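Local coordinates for protein alpha-galactosidase (Lactobacillus brevis, PDB 3MI6) that probably hydrolyses terminal, non-reducing alpha-D-galactose residues from alpha-D-galactosides, as a member of glycosyl hydrolase family 36, at residues 526-530 against 531-535; 544-548 against 549-553; 565-568 against 569-573; 220-223 against 224-228; 509-512 against 513-517. All blocks are in the same frame, centred on the assembly; numbering follows the deposited sequence.

Contact 1 (526-530 against 531-535); sequences SCASG and GGRFD
The methyl group of A528 lies against the backbone where the loop comes round again: A528 CB is 3.5 Å from R533 N and 3.9 Å from R533 CB. Between them the chain makes a tight turn through three glycines. G532 N donates to A528 O over 3.1 Å, a rather bent bond (138° at the hydrogen) with the donor tilted from the carbonyl plane, and A528 N in turn donates to G530 O. A water spans the mouth of the turn, donating to G530 O at 2.7 Å and accepting from R533 N at 2.8 Å, which gives a buried amide its partner. Glycine suits these places: a CB on G532 would run into A528 O, and the backbone angles of G530 would jam one against the preceding carbonyl. Alanine suits its own place, its small methyl packing directly on the returning backbone. The turn carries C527, a predicted substrate-binding residue, and S529, whose OG bonds to N481 and whose N meets D479, the predicted nucleophile. R533 bends at chi2 and chi3 and ends in a salt bridge with E416. The whole loop is buried after barrel strand 523-526, with C527 touching W546 of strand 544-546, R533 reaching W478 of strand 475-478, and D535 capping the N-terminus of helix 536-539.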
loop_
_atom_site.group_PDB
_atom_site.type_symbol
_atom_site.label_atom_id
_atom_site.label_comp_id
_atom_site.label_asym_id
_atom_site.label_seq_id
_atom_site.Cartn_x
_atom_site.Cartn_y
_atom_site.Cartn_z
ATOM N N SER D 526 -34.866 20.357 -5.074
ATOM C CA SER D 526 -35.059 18.932 -5.301
ATOM C C SER D 526 -34.763 18.135 -4.017
ATOM O O SER D 526 -33.956 18.559 -3.177
ATOM C CB SER D 526 -34.176 18.484 -6.460
ATOM O OG SER D 526 -33.361 17.411 -6.073
ATOM N N CYS D 527 -35.432 17.000 -3.837
ATOM C CA CYS D 527 -35.225 16.210 -2.631
ATOM C C CYS D 527 -35.556 14.756 -2.881
ATOM O O CYS D 527 -36.374 14.449 -3.732
ATOM C CB CYS D 527 -36.089 16.756 -1.492
ATOM S SG CYS D 527 -35.751 16.045 0.135
ATOM N N ALA D 528 -34.900 13.865 -2.149
ATOM C CA ALA D 528 -35.193 12.432 -2.209
ATOM C C ALA D 528 -34.677 11.768 -0.942
ATOM O O ALA D 528 -33.649 11.086 -0.973
ATOM C CB ALA D 528 -34.565 11.788 -3.437
ATOM N N SER D 529 -35.396 11.971 0.167
ATOM C CA SER D 529 -34.949 11.493 1.469
ATOM C C SER D 529 -33.546 12.036 1.719
ATOM O O SER D 529 -32.669 11.330 2.223
ATOM C CB SER D 529 -34.918 9.961 1.505
ATOM O OG SER D 529 -36.195 9.418 1.751
ATOM N N GLY D 530 -33.331 13.296 1.365
ATOM C CA GLY D 530 -31.986 13.839 1.330
ATOM C C GLY D 530 -31.459 13.685 -0.074
ATOM O O GLY D 530 -32.134 14.078 -1.020
ATOM N N GLY D 531 -30.284 13.089 -0.229
ATOM C CA GLY D 531 -29.614 13.099 -1.524
ATOM C C GLY D 531 -29.764 11.877 -2.417
ATOM O O GLY D 531 -28.818 11.474 -3.081
ATOM N N GLY D 532 -30.962 11.305 -2.453
ATOM C CA GLY D 532 -31.211 10.092 -3.203
ATOM C C GLY D 532 -31.422 10.315 -4.693
ATOM O O GLY D 532 -31.579 9.362 -5.450
ATOM N N ARG D 533 -31.452 11.571 -5.123
ATOM C CA ARG D 533 -31.510 11.871 -6.552
ATOM C C ARG D 533 -30.572 13.003 -6.917
ATOM O O ARG D 533 -30.774 13.682 -7.904
ATOM C CB ARG D 533 -32.933 12.210 -6.988
ATOM C CG ARG D 533 -33.681 11.039 -7.558
ATOM C CD ARG D 533 -34.513 11.467 -8.729
ATOM N NE ARG D 533 -35.639 12.324 -8.346
ATOM C CZ ARG D 533 -36.914 11.939 -8.346
ATOM N NH1 ARG D 533 -37.243 10.694 -8.696
ATOM N NH2 ARG D 533 -37.856 12.802 -7.990
ATOM N N PHE D 534 -29.531 13.182 -6.122
ATOM C CA PHE D 534 -28.653 14.320 -6.268
ATOM C C PHE D 534 -27.870 14.251 -7.579
ATOM O O PHE D 534 -26.730 13.757 -7.595
ATOM C CB PHE D 534 -27.683 14.344 -5.087
ATOM C CG PHE D 534 -27.023 15.666 -4.877
ATOM C CD1 PHE D 534 -25.939 16.028 -5.630
ATOM C CD2 PHE D 534 -27.508 16.545 -3.921
ATOM C CE1 PHE D 534 -25.346 17.242 -5.439
ATOM C CE2 PHE D 534 -26.926 17.765 -3.717
ATOM C CZ PHE D 534 -25.837 18.121 -4.474
ATOM N N ASP D 535 -28.456 14.751 -8.669
ATOM C CA ASP D 535 -27.828 14.587 -9.973
ATOM C C ASP D 535 -28.093 15.701 -10.984
ATOM O O ASP D 535 -28.990 16.499 -10.824
ATOM C CB ASP D 535 -28.204 13.238 -10.564
ATOM C CG ASP D 535 -29.687 13.106 -10.809
ATOM O OD1 ASP D 535 -30.335 14.115 -11.182
ATOM O OD2 ASP D 535 -30.200 11.980 -10.638
HETATM O O HOH W 1 -31.878 13.930 -3.707
#

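Contact 2 (544-548 against 549-553); sequences QAWTS and DDTDA
W546, at the end of TIM-barrel strand 544-546, meets D549, the predicted proton donor of the active site, in the loop that leads to helix 553-566. The indole swings out with CG anti to the backbone N (chi1 -179°), and W546 NE1 donates to D549 OD1 over 3.2 Å, the oxygen lying in the ring plane. From the carboxylate's side the bond is less regular: the donor comes on the anti side, 27° out of plane, and the two planes are strongly inclined. The other oxygen, D549 OD2, is held by W200, so two indole N-H groups fix the rotation of the acid. T551 approaches the edge of the six-membered ring of the same indole, near its plane, its methyl CG2 3.4 Å from W546 CZ2. That branch stands anti to its own carbonyl carbon, while OG1 sits between backbone N and carbonyl and bonds to S577 and E338; threonine thus serves an aromatic edge and a polar cluster at once. On the short arm of S548 the hydroxyl stays close to the backbone, where S548 OG accepts from D550 N at 3.0 Å and also meets E203. An Asx turn follows, suited to an aspartate with its short acidic arm: D550 OD1, met nearly head-on, accepts from D552 N at 2.9 Å.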
loop_
_atom_site.group_PDB
_atom_site.type_symbol
_atom_site.label_atom_id
_atom_site.label_comp_id
_atom_site.label_asym_id
_atom_site.label_seq_id
_atom_site.Cartn_x
_atom_site.Cartn_y
_atom_site.Cartn_z
ATOM N N GLN D 544 -30.892 23.584 -6.874
ATOM C CA GLN D 544 -30.296 23.112 -5.626
ATOM C C GLN D 544 -31.003 21.874 -5.095
ATOM O O GLN D 544 -32.197 21.699 -5.316
ATOM C CB GLN D 544 -30.292 24.218 -4.571
ATOM C CG GLN D 544 -31.641 24.550 -3.992
ATOM C CD GLN D 544 -31.587 25.859 -3.255
ATOM O OE1 GLN D 544 -30.861 26.770 -3.654
ATOM N NE2 GLN D 544 -32.337 25.966 -2.168
ATOM N N ALA D 545 -30.261 21.016 -4.402
ATOM C CA ALA D 545 -30.851 19.808 -3.849
ATOM C C ALA D 545 -30.654 19.778 -2.342
ATOM O O ALA D 545 -29.726 20.403 -1.829
ATOM C CB ALA D 545 -30.241 18.576 -4.499
ATOM N N TRP D 546 -31.545 19.088 -1.630
ATOM C CA TRP D 546 -31.352 18.816 -0.205
ATOM C C TRP D 546 -30.314 17.694 -0.086
ATOM O O TRP D 546 -30.616 16.529 -0.336
ATOM C CB TRP D 546 -32.680 18.425 0.452
ATOM C CG TRP D 546 -32.569 18.140 1.926
ATOM C CD1 TRP D 546 -33.044 17.046 2.593
ATOM C CD2 TRP D 546 -31.921 18.958 2.914
ATOM N NE1 TRP D 546 -32.743 17.139 3.939
ATOM C CE2 TRP D 546 -32.056 18.302 4.159
ATOM C CE3 TRP D 546 -31.250 20.187 2.869
ATOM C CZ2 TRP D 546 -31.545 18.832 5.340
ATOM C CZ3 TRP D 546 -30.741 20.709 4.042
ATOM C CH2 TRP D 546 -30.888 20.030 5.262
ATOM N N THR D 547 -29.090 18.051 0.287
ATOM C CA THR D 547 -27.938 17.167 0.107
ATOM C C THR D 547 -28.013 15.848 0.871
ATOM O O THR D 547 -27.711 14.789 0.327
ATOM C CB THR D 547 -26.644 17.892 0.482
ATOM O OG1 THR D 547 -26.733 19.246 0.028
ATOM C CG2 THR D 547 -25.424 17.214 -0.153
ATOM N N SER D 548 -28.390 15.924 2.140
ATOM C CA SER D 548 -28.580 14.733 2.956
ATOM C C SER D 548 -29.608 15.020 4.038
ATOM O O SER D 548 -29.702 16.141 4.516
ATOM C CB SER D 548 -27.256 14.314 3.609
ATOM O OG SER D 548 -27.413 13.118 4.356
ATOM N N ASP D 549 -30.374 14.007 4.417
ATOM C CA ASP D 549 -31.206 14.099 5.602
ATOM C C ASP D 549 -30.344 14.189 6.846
ATOM O O ASP D 549 -30.776 14.698 7.883
ATOM C CB ASP D 549 -32.130 12.899 5.718
ATOM C CG ASP D 549 -33.516 13.198 5.224
ATOM O OD1 ASP D 549 -33.829 14.402 5.104
ATOM O OD2 ASP D 549 -34.280 12.232 4.949
ATOM N N ASP D 550 -29.125 13.679 6.746
ATOM C CA ASP D 550 -28.172 13.823 7.828
ATOM C C ASP D 550 -27.719 15.282 7.887
ATOM O O ASP D 550 -27.028 15.756 6.979
ATOM C CB ASP D 550 -26.979 12.893 7.616
ATOM C CG ASP D 550 -26.064 12.843 8.818
ATOM O OD1 ASP D 550 -26.064 13.795 9.632
ATOM O OD2 ASP D 550 -25.339 11.839 8.968
ATOM N N THR D 551 -28.117 15.979 8.955
ATOM C CA THR D 551 -27.754 17.380 9.172
ATOM C C THR D 551 -26.796 17.555 10.356
ATOM O O THR D 551 -26.654 18.671 10.891
ATOM C CB THR D 551 -29.005 18.253 9.429
ATOM O OG1 THR D 551 -29.660 17.816 10.629
ATOM C CG2 THR D 551 -29.967 18.140 8.280
ATOM N N ASP D 552 -26.162 16.458 10.784
ATOM C CA ASP D 552 -25.070 16.563 11.744
ATOM C C ASP D 552 -23.835 17.242 11.128
ATOM O O ASP D 552 -23.460 16.934 9.990
ATOM C CB ASP D 552 -24.659 15.195 12.263
ATOM C CG ASP D 552 -23.444 15.278 13.184
ATOM O OD1 ASP D 552 -23.599 15.761 14.322
ATOM O OD2 ASP D 552 -22.334 14.891 12.766
ATOM N N ALA D 553 -23.194 18.137 11.886
ATOM C CA ALA D 553 -22.004 18.852 11.402
ATOM C C ALA D 553 -20.866 17.918 10.950
ATOM O O ALA D 553 -20.364 18.033 9.830
ATOM C CB ALA D 553 -21.501 19.837 12.442
#

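Contact 3 (565-568 against 569-573); sequences YGYP and QAMMG
A beta-alpha-beta unit of the barrel, strand 544-546, helix 553-566 and strand 572-576, passes here through the turn that brings the chain from its helix into the next strand. Residues 569-571 form a short 3-10 segment, and the bond that opens it runs from M571 N to P568 O, 3.0 Å long and fairly straight (161° at the hydrogen), although the donor stands above the carbonyl plane. M572 N repeats the pattern one residue on, donating to Q569 O. Both M571 and M572 are selenomethionines. M571 runs out straight past CG (chi2 -177°, chi3 -175°), which carries its selenium along P568, with M571 SE 3.7 Å from P568 CD. The same atom lies in plane at the rim of the Y567 ring, 3.9 Å from Y567 CD1: a Met-aromatic contact made at the edge. M572 instead bends at its last torsion and tucks its methyl under the backbone, M572 CE being 3.6 Å from P568 C. Proline, which has no N-H to satisfy, suits a place where its ring is wanted as an apolar wall. The tyrosine ring is shared, as F534 meets it edge-to-face and its hydroxyl bonds to N230, while M571 also touches Y316 of helix 305-319. Such a helix-to-strand turn is a regular element of the parallel beta-alpha-beta crossovers that build a TIM barrel.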
loop_
_atom_site.group_PDB
_atom_site.type_symbol
_atom_site.label_atom_id
_atom_site.label_comp_id
_atom_site.label_asym_id
_atom_site.label_seq_id
_atom_site.Cartn_x
_atom_site.Cartn_y
_atom_site.Cartn_z
ATOM N N TYR D 565 -16.712 17.113 -5.365
ATOM C CA TYR D 565 -15.979 16.573 -6.507
ATOM C C TYR D 565 -16.857 16.649 -7.755
ATOM O O TYR D 565 -16.381 16.896 -8.870
ATOM C CB TYR D 565 -15.523 15.139 -6.237
ATOM C CG TYR D 565 -14.333 15.065 -5.308
ATOM C CD1 TYR D 565 -14.497 14.882 -3.935
ATOM C CD2 TYR D 565 -13.022 15.186 -5.799
ATOM C CE1 TYR D 565 -13.371 14.827 -3.061
ATOM C CE2 TYR D 565 -11.904 15.129 -4.944
ATOM C CZ TYR D 565 -12.085 14.958 -3.572
ATOM O OH TYR D 565 -10.985 14.901 -2.730
ATOM N N GLY D 566 -18.159 16.460 -7.562
ATOM C CA GLY D 566 -19.075 16.403 -8.672
ATOM C C GLY D 566 -19.983 17.601 -8.744
ATOM O O GLY D 566 -20.539 17.894 -9.802
ATOM N N TYR D 567 -20.139 18.303 -7.631
ATOM C CA TYR D 567 -21.141 19.356 -7.574
ATOM C C TYR D 567 -20.716 20.561 -6.720
ATOM O O TYR D 567 -20.324 20.416 -5.572
ATOM C CB TYR D 567 -22.487 18.759 -7.118
ATOM C CG TYR D 567 -22.853 17.450 -7.819
ATOM C CD1 TYR D 567 -23.683 17.436 -8.919
ATOM C CD2 TYR D 567 -22.364 16.234 -7.371
ATOM C CE1 TYR D 567 -24.021 16.251 -9.546
ATOM C CE2 TYR D 567 -22.680 15.056 -7.988
ATOM C CZ TYR D 567 -23.506 15.059 -9.079
ATOM O OH TYR D 567 -23.831 13.866 -9.706
ATOM N N PRO D 568 -20.816 21.766 -7.294
ATOM C CA PRO D 568 -20.474 23.031 -6.633
ATOM C C PRO D 568 -21.413 23.310 -5.480
ATOM O O PRO D 568 -22.548 22.867 -5.508
ATOM C CB PRO D 568 -20.709 24.076 -7.717
ATOM C CG PRO D 568 -20.987 23.306 -9.002
ATOM C CD PRO D 568 -21.442 21.968 -8.615
ATOM N N GLN D 569 -20.958 24.063 -4.489
ATOM C CA GLN D 569 -21.750 24.315 -3.288
ATOM C C GLN D 569 -23.084 25.008 -3.556
ATOM O O GLN D 569 -24.007 24.906 -2.757
ATOM C CB GLN D 569 -20.947 25.124 -2.267
ATOM C CG GLN D 569 -20.625 26.515 -2.713
ATOM C CD GLN D 569 -19.383 26.597 -3.562
ATOM O OE1 GLN D 569 -18.985 25.624 -4.194
ATOM N NE2 GLN D 569 -18.753 27.770 -3.577
ATOM N N ALA D 570 -23.180 25.727 -4.668
ATOM C CA ALA D 570 -24.432 26.374 -5.038
ATOM C C ALA D 570 -25.595 25.373 -5.049
ATOM O O ALA D 570 -26.737 25.725 -4.752
ATOM C CB ALA D 570 -24.290 27.042 -6.399
HETATM N N MSE D 571 -25.279 24.123 -5.365
HETATM C CA MSE D 571 -26.273 23.075 -5.514
HETATM C C MSE D 571 -26.689 22.385 -4.198
HETATM O O MSE D 571 -27.709 21.687 -4.155
HETATM C CB MSE D 571 -25.759 22.037 -6.504
HETATM C CG MSE D 571 -25.563 22.565 -7.924
HETATM SE SE MSE D 571 -24.978 21.144 -9.143
HETATM C CE MSE D 571 -24.679 22.216 -10.777
HETATM N N MSE D 572 -25.921 22.602 -3.132
HETATM C CA MSE D 572 -26.108 21.875 -1.876
HETATM C C MSE D 572 -26.867 22.647 -0.803
HETATM O O MSE D 572 -26.317 23.549 -0.174
HETATM C CB MSE D 572 -24.754 21.496 -1.283
HETATM C CG MSE D 572 -24.036 20.339 -1.932
HETATM SE SE MSE D 572 -22.197 20.210 -1.185
HETATM C CE MSE D 572 -21.148 21.013 -2.657
ATOM N N GLY D 573 -28.117 22.280 -0.554
ATOM C CA GLY D 573 -28.794 22.818 0.608
ATOM C C GLY D 573 -28.069 22.328 1.858
ATOM O O GLY D 573 -27.543 21.227 1.862
#

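Contact 4 (220-223 against 224-228); sequences SLRM and ASSHQ
S220 OG donates to A224 O over 2.6 Å, running nearly along the C=O axis at 165°. The hydroxyl gets there by standing anti to its backbone N (chi1 -163°), and this one bond ties the two ends of a short turn of the loop together. Serine fits because its arm is just long enough to reach a carbonyl four residues on. S226 lies beside it, S226 OG 3.6 Å from S220 OG, but its own hydroxyl bonds to the backbone of Q229. The turn belongs to the loop between strands 214-219 and 233-236 in the N-terminal part of this family 36 enzyme, and it reaches the predicted substrate site in the barrel: A224 touches R533 and lies close to M480, while H227 packs edge-to-face on W200. R222 bends at chi3, lays its CD 3.6 Å from S226 CB and spreads its guanidinium flat against the side-chain amide of Q228, the two planes only 13° apart, although the side chains themselves run at about a right angle. An alanine in place of R222 would strip the amide of Q228 of its stacked partner and would probably set that side chain free to turn. Beyond the pair, R222 also packs on Y483, and F85 of a neighbouring subunit lies against it.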
loop_
_atom_site.group_PDB
_atom_site.type_symbol
_atom_site.label_atom_id
_atom_site.label_comp_id
_atom_site.label_asym_id
_atom_site.label_seq_id
_atom_site.Cartn_x
_atom_site.Cartn_y
_atom_site.Cartn_z
ATOM N N SER D 220 -27.474 1.791 -10.769
ATOM C CA SER D 220 -28.711 1.925 -10.028
ATOM C C SER D 220 -29.844 1.167 -10.728
ATOM O O SER D 220 -30.006 1.263 -11.952
ATOM C CB SER D 220 -29.053 3.407 -9.874
ATOM O OG SER D 220 -30.006 3.603 -8.854
ATOM N N LEU D 221 -30.609 0.403 -9.945
ATOM C CA LEU D 221 -31.801 -0.289 -10.427
ATOM C C LEU D 221 -33.021 0.229 -9.734
ATOM O O LEU D 221 -34.034 -0.457 -9.691
ATOM C CB LEU D 221 -31.718 -1.762 -10.107
ATOM C CG LEU D 221 -30.614 -2.409 -10.910
ATOM C CD1 LEU D 221 -30.274 -3.796 -10.360
ATOM C CD2 LEU D 221 -31.073 -2.426 -12.359
ATOM N N ARG D 222 -32.948 1.432 -9.186
ATOM C CA ARG D 222 -34.021 1.899 -8.318
ATOM C C ARG D 222 -34.862 3.052 -8.872
ATOM O O ARG D 222 -35.524 3.753 -8.104
ATOM C CB ARG D 222 -33.451 2.279 -6.956
ATOM C CG ARG D 222 -32.247 1.438 -6.550
ATOM C CD ARG D 222 -31.391 2.167 -5.498
ATOM N NE ARG D 222 -31.732 1.762 -4.138
ATOM C CZ ARG D 222 -31.023 0.891 -3.431
ATOM N NH1 ARG D 222 -29.925 0.352 -3.962
ATOM N NH2 ARG D 222 -31.407 0.580 -2.198
HETATM N N MSE D 223 -34.862 3.223 -10.192
HETATM C CA MSE D 223 -35.567 4.345 -10.842
HETATM C C MSE D 223 -35.193 5.734 -10.279
HETATM O O MSE D 223 -36.012 6.670 -10.276
HETATM C CB MSE D 223 -37.078 4.173 -10.764
HETATM C CG MSE D 223 -37.713 3.262 -11.791
HETATM SE SE MSE D 223 -39.681 3.290 -11.512
HETATM C CE MSE D 223 -40.169 2.037 -12.913
ATOM N N ALA D 224 -33.963 5.836 -9.794
ATOM C CA ALA D 224 -33.363 7.093 -9.384
ATOM C C ALA D 224 -31.876 6.827 -9.376
ATOM O O ALA D 224 -31.459 5.679 -9.187
ATOM C CB ALA D 224 -33.818 7.483 -8.007
ATOM N N SER D 225 -31.075 7.859 -9.625
ATOM C CA SER D 225 -29.664 7.773 -9.289
ATOM C C SER D 225 -29.819 7.587 -7.805
ATOM O O SER D 225 -30.731 8.155 -7.220
ATOM C CB SER D 225 -28.981 9.097 -9.594
ATOM O OG SER D 225 -29.753 10.177 -9.082
ATOM N N SER D 226 -29.002 6.785 -7.157
ATOM C CA SER D 226 -29.391 6.466 -5.783
ATOM C C SER D 226 -28.789 7.346 -4.661
ATOM O O SER D 226 -28.057 8.290 -4.916
ATOM C CB SER D 226 -29.116 4.983 -5.522
ATOM O OG SER D 226 -27.865 4.604 -6.074
ATOM N N HIS D 227 -29.161 7.044 -3.422
ATOM C CA HIS D 227 -28.337 7.377 -2.269
ATOM C C HIS D 227 -27.048 6.551 -2.382
ATOM O O HIS D 227 -25.979 6.998 -2.020
ATOM C CB HIS D 227 -29.028 6.995 -0.940
ATOM C CG HIS D 227 -30.263 7.791 -0.628
ATOM N ND1 HIS D 227 -31.535 7.349 -0.938
ATOM C CD2 HIS D 227 -30.422 8.995 -0.022
ATOM C CE1 HIS D 227 -32.420 8.250 -0.548
ATOM N NE2 HIS D 227 -31.771 9.258 0.012
ATOM N N GLN D 228 -27.169 5.342 -2.917
ATOM C CA GLN D 228 -26.115 4.344 -2.831
ATOM C C GLN D 228 -24.910 4.628 -3.713
ATOM O O GLN D 228 -23.775 4.488 -3.270
ATOM C CB GLN D 228 -26.689 2.965 -3.156
ATOM C CG GLN D 228 -27.675 2.422 -2.104
ATOM C CD GLN D 228 -28.948 3.243 -2.002
ATOM O OE1 GLN D 228 -29.508 3.413 -0.911
ATOM N NE2 GLN D 228 -29.407 3.765 -3.131
#

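Contact 5 (509-512 against 513-517); sequences YQLY and ARLTQ
T516 OG1 donates to Y512 O over 2.8 Å, a turn back along the helix, and the same carbonyl takes T516 N at 3.0 Å. The two donors reach the oxygen from opposite faces of its plane, so one acceptor is gripped by both the backbone and the side chain of a single residue. The hydroxyl can do this because OG1 lies between its backbone N and carbonyl carbon (chi1 64°), directed at the preceding turn. A valine here would keep the branched shape but lose the hydroxyl, and Y512 O would probably be left with the backbone N-H as its one donor from this residue. Alongside, the i to i+4 ladder continues from R514 N to Q510 O and from L515 N to L511 O, the latter 3.1 Å long. L511 and L515 meet by their methyls, L511 CD2 3.5 Å from L515 CD1; leucines suit this buried flank, where both touch M464 and W478. Q510 slants across R514, its OE1 4.0 Å from R514 CD, while the guanidinium itself is held by a salt bridge to D458 and lies against F461. Further out, Y512 stacks its ring on W478, a predicted substrate-binding residue, and Y509 bonds through its hydroxyl to S255. Helix 500-518 is thereby packed on the outside of the barrel, L515 and R514 against helix 454-471, Y512 and L515 against strands 475-478 and 523-526.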
loop_
_atom_site.group_PDB
_atom_site.type_symbol
_atom_site.label_atom_id
_atom_site.label_comp_id
_atom_site.label_asym_id
_atom_site.label_seq_id
_atom_site.Cartn_x
_atom_site.Cartn_y
_atom_site.Cartn_z
ATOM N N TYR D 509 -39.682 14.548 -15.538
ATOM C CA TYR D 509 -39.230 15.723 -16.275
ATOM C C TYR D 509 -40.413 16.499 -16.849
ATOM O O TYR D 509 -40.480 17.725 -16.737
ATOM C CB TYR D 509 -38.239 15.364 -17.376
ATOM C CG TYR D 509 -36.955 14.799 -16.847
ATOM C CD1 TYR D 509 -36.463 15.196 -15.616
ATOM C CD2 TYR D 509 -36.234 13.874 -17.570
ATOM C CE1 TYR D 509 -35.288 14.696 -15.115
ATOM C CE2 TYR D 509 -35.050 13.352 -17.070
ATOM C CZ TYR D 509 -34.582 13.771 -15.836
ATOM O OH TYR D 509 -33.400 13.265 -15.329
ATOM N N GLN D 510 -41.351 15.784 -17.455
ATOM C CA GLN D 510 -42.589 16.403 -17.918
ATOM C C GLN D 510 -43.146 17.345 -16.851
ATOM O O GLN D 510 -43.470 18.497 -17.128
ATOM C CB GLN D 510 -43.633 15.330 -18.273
ATOM C CG GLN D 510 -43.637 14.879 -19.738
ATOM C CD GLN D 510 -43.731 16.059 -20.691
ATOM O OE1 GLN D 510 -44.814 16.660 -20.869
ATOM N NE2 GLN D 510 -42.590 16.415 -21.301
ATOM N N LEU D 511 -43.248 16.854 -15.623
ATOM C CA LEU D 511 -43.873 17.638 -14.567
ATOM C C LEU D 511 -43.033 18.853 -14.192
ATOM O O LEU D 511 -43.567 19.938 -13.952
ATOM C CB LEU D 511 -44.118 16.783 -13.330
ATOM C CG LEU D 511 -45.419 17.044 -12.572
ATOM C CD1 LEU D 511 -45.271 16.545 -11.159
ATOM C CD2 LEU D 511 -45.802 18.507 -12.574
ATOM N N TYR D 512 -41.722 18.671 -14.128
ATOM C CA TYR D 512 -40.839 19.761 -13.758
ATOM C C TYR D 512 -40.806 20.720 -14.907
ATOM O O TYR D 512 -40.650 21.924 -14.722
ATOM C CB TYR D 512 -39.417 19.251 -13.528
ATOM C CG TYR D 512 -39.021 19.045 -12.089
ATOM C CD1 TYR D 512 -38.857 17.771 -11.574
ATOM C CD2 TYR D 512 -38.786 20.128 -11.255
ATOM C CE1 TYR D 512 -38.486 17.578 -10.258
ATOM C CE2 TYR D 512 -38.415 19.954 -9.945
ATOM C CZ TYR D 512 -38.261 18.678 -9.445
ATOM O OH TYR D 512 -37.884 18.503 -8.125
ATOM N N ALA D 513 -40.920 20.184 -16.112
ATOM C CA ALA D 513 -40.805 21.020 -17.290
ATOM C C ALA D 513 -41.993 21.968 -17.367
ATOM O O ALA D 513 -41.836 23.145 -17.671
ATOM C CB ALA D 513 -40.691 20.173 -18.545
ATOM N N ARG D 514 -43.184 21.465 -17.066
ATOM C CA ARG D 514 -44.382 22.276 -17.199
ATOM C C ARG D 514 -44.552 23.250 -16.045
ATOM O O ARG D 514 -44.993 24.377 -16.244
ATOM C CB ARG D 514 -45.612 21.390 -17.377
ATOM C CG ARG D 514 -45.677 20.769 -18.766
ATOM C CD ARG D 514 -46.611 19.584 -18.814
ATOM N NE ARG D 514 -48.017 19.956 -18.699
ATOM C CZ ARG D 514 -48.988 19.071 -18.511
ATOM N NH1 ARG D 514 -48.688 17.783 -18.412
ATOM N NH2 ARG D 514 -50.253 19.469 -18.419
ATOM N N LEU D 515 -44.189 22.827 -14.842
ATOM C CA LEU D 515 -44.249 23.718 -13.695
ATOM C C LEU D 515 -43.242 24.871 -13.797
ATOM O O LEU D 515 -43.569 26.008 -13.465
ATOM C CB LEU D 515 -44.007 22.945 -12.405
ATOM C CG LEU D 515 -45.035 21.941 -11.913
ATOM C CD1 LEU D 515 -44.445 21.199 -10.733
ATOM C CD2 LEU D 515 -46.331 22.633 -11.532
ATOM N N THR D 516 -42.021 24.593 -14.249
ATOM C CA THR D 516 -41.011 25.653 -14.327
ATOM C C THR D 516 -41.227 26.640 -15.476
ATOM O O THR D 516 -40.839 27.803 -15.377
ATOM C CB THR D 516 -39.554 25.117 -14.312
ATOM O OG1 THR D 516 -39.291 24.310 -15.472
ATOM C CG2 THR D 516 -39.317 24.325 -13.046
ATOM N N GLN D 517 -41.867 26.192 -16.550
ATOM C CA GLN D 517 -42.178 27.102 -17.651
ATOM C C GLN D 517 -43.355 28.021 -17.310
ATOM O O GLN D 517 -43.360 29.192 -17.685
ATOM C CB GLN D 517 -42.424 26.339 -18.950
ATOM C CG GLN D 517 -41.343 25.338 -19.234
ATOM C CD GLN D 517 -41.114 25.117 -20.708
ATOM O OE1 GLN D 517 -41.249 23.988 -21.212
ATOM N NE2 GLN D 517 -40.753 26.195 -21.419
#

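Overall arrangement
Along the chain the order is contact 4, 5, 1, 2, 3. Contact 4 belongs to the N-terminal region of the family 36 fold, the other four to the TIM barrel. Contacts 1 and 2 follow adjacent barrel strands, 523-526 and 544-546, with centres about 9 Å apart, and hold predicted substrate and catalytic residues. Contact 3, about 11 Å from contact 2 centre to centre, enters the next strand, 572-576, and pairs with 544-546 through backbone bonds. Contact 5 lies on helix 500-518, about 18 Å from contact 1 centre to centre, before strand 523-526. Contact 4 meets contact 1 through S225 with D535 and H227 with S529, so the N-terminal region probably contributes to the wall of the active site.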